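Local coordinates for protein prgH (Salmonella enterica subsp. enterica serovar Typhimurium, PDB 4G2S), which probably forms part of the basal body of the SPI-1 type III secretion system, to which it contributes this FHA-like domain, at residues A[104-107]-A[108-111]. Sequence-based numbering, arbitrary orientation.
Sequences IRPE and SEPW
With CG set between its backbone N and carbonyl carbon (chi1 68°) and the chain straight from there to NE, Arg105 reaches beneath the turn that follows its strand and brings its guanidinium up to the backbone of that turn. In Glu109, CG stands anti to the carbonyl carbon, which sends the extended chain back across the ring of Pro106; OE1 comes to 3.7 Å from Pro106 CG, and its polar partner is ND2 of Asn92. Glu109 N donates to Pro106 O at 2.9 Å and closes the turn. Arg105 NH1 serves two carbonyls of the same bend. Its bond to Glu107 O is the straighter, 2.8 Å at 162°; that oxygen lies in the guanidinium plane, although NH1 sits well above the plane of the carbonyl. The second, to Glu109 O, is weak: 3.2 Å with an angle of 135°. Pro110 CA rests over one guanidinium face, 3.7 Å above the plane and displaced toward the rim, while the aliphatic part of the arginine also follows the chain onward, CD lying 4.2 Å from Trp111 CB. NH2 forms a salt bridge with Glu20, so the guanidinium is held from both the turn and the body of the domain, which should restrict its rotation and partly balance its charge. Strand 100-106 pairs with strand 7-11, and the side chain of Trp111 leads away from the bend and touches Leu12 and Arg10. The arrangement is a type I beta turn, Pro106 to Glu109, with an arginine from the preceding strand bound to its backbone carbonyls, by which the end of this fragment leaves the last strand of the FHA-like beta sandwich.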
# COMPACT_ATOMS: atom_id res chain seq x y z
N ILE A 104 23.86 -2.19 -19.17
CA ILE A 104 24.36 -1.04 -18.42
C ILE A 104 24.93 -0.06 -19.47
O ILE A 104 25.79 -0.46 -20.30
CB ILE A 104 25.45 -1.42 -17.37
CG1 ILE A 104 24.93 -2.49 -16.39
CG2 ILE A 104 25.92 -0.19 -16.63
CD1 ILE A 104 26.03 -3.17 -15.56
N ARG A 105 24.44 1.18 -19.47
CA ARG A 105 24.88 2.20 -20.44
C ARG A 105 25.27 3.51 -19.74
O ARG A 105 24.75 3.83 -18.68
CB ARG A 105 23.75 2.49 -21.44
CG ARG A 105 22.59 3.18 -20.83
CD ARG A 105 21.44 3.33 -21.83
NE ARG A 105 20.40 4.21 -21.32
CZ ARG A 105 20.50 5.52 -21.20
NH1 ARG A 105 21.59 6.16 -21.57
NH2 ARG A 105 19.45 6.21 -20.79
N PRO A 106 26.18 4.31 -20.37
CA PRO A 106 26.33 5.68 -19.96
C PRO A 106 25.05 6.48 -20.17
O PRO A 106 24.31 6.24 -21.15
CB PRO A 106 27.38 6.21 -20.91
CG PRO A 106 28.12 5.01 -21.36
CD PRO A 106 27.08 3.97 -21.47
N GLU A 107 24.81 7.42 -19.29
CA GLU A 107 23.57 8.16 -19.34
C GLU A 107 23.42 8.84 -20.71
O GLU A 107 22.33 8.86 -21.30
CB GLU A 107 23.54 9.17 -18.21
CG GLU A 107 22.25 9.98 -18.13
CD GLU A 107 22.29 10.96 -16.98
OE1 GLU A 107 23.40 11.22 -16.47
OE2 GLU A 107 21.22 11.47 -16.57
N SER A 108 24.54 9.35 -21.22
CA SER A 108 24.63 10.03 -22.49
C SER A 108 24.46 9.16 -23.74
O SER A 108 24.33 9.69 -24.83
CB SER A 108 26.00 10.67 -22.57
OG SER A 108 26.97 9.63 -22.45
N GLU A 109 24.49 7.84 -23.61
CA GLU A 109 24.31 6.93 -24.76
C GLU A 109 23.01 6.10 -24.70
O GLU A 109 23.01 4.95 -24.16
CB GLU A 109 25.52 5.99 -24.86
CG GLU A 109 26.84 6.73 -25.13
CD GLU A 109 28.07 5.83 -25.28
OE1 GLU A 109 27.91 4.61 -25.06
OE2 GLU A 109 29.19 6.34 -25.63
N PRO A 110 21.92 6.64 -25.26
CA PRO A 110 20.64 5.91 -25.23
C PRO A 110 20.72 4.56 -25.95
O PRO A 110 21.42 4.44 -26.95
CB PRO A 110 19.67 6.85 -25.96
CG PRO A 110 20.32 8.21 -25.92
CD PRO A 110 21.79 7.95 -25.95
N TRP A 111 20.03 3.54 -25.43
CA TRP A 111 19.98 2.22 -26.08
C TRP A 111 18.88 2.15 -27.06
O TRP A 111 19.10 1.64 -28.17
CB TRP A 111 19.86 1.09 -25.06
CG TRP A 111 19.66 -0.34 -25.60
CD1 TRP A 111 18.47 -1.06 -25.65
CD2 TRP A 111 20.67 -1.26 -26.18
NE1 TRP A 111 18.68 -2.33 -26.19
CE2 TRP A 111 19.95 -2.51 -26.51
CE3 TRP A 111 22.04 -1.19 -26.47
CZ2 TRP A 111 20.59 -3.61 -27.10
CZ3 TRP A 111 22.67 -2.31 -27.04
CH2 TRP A 111 21.96 -3.49 -27.33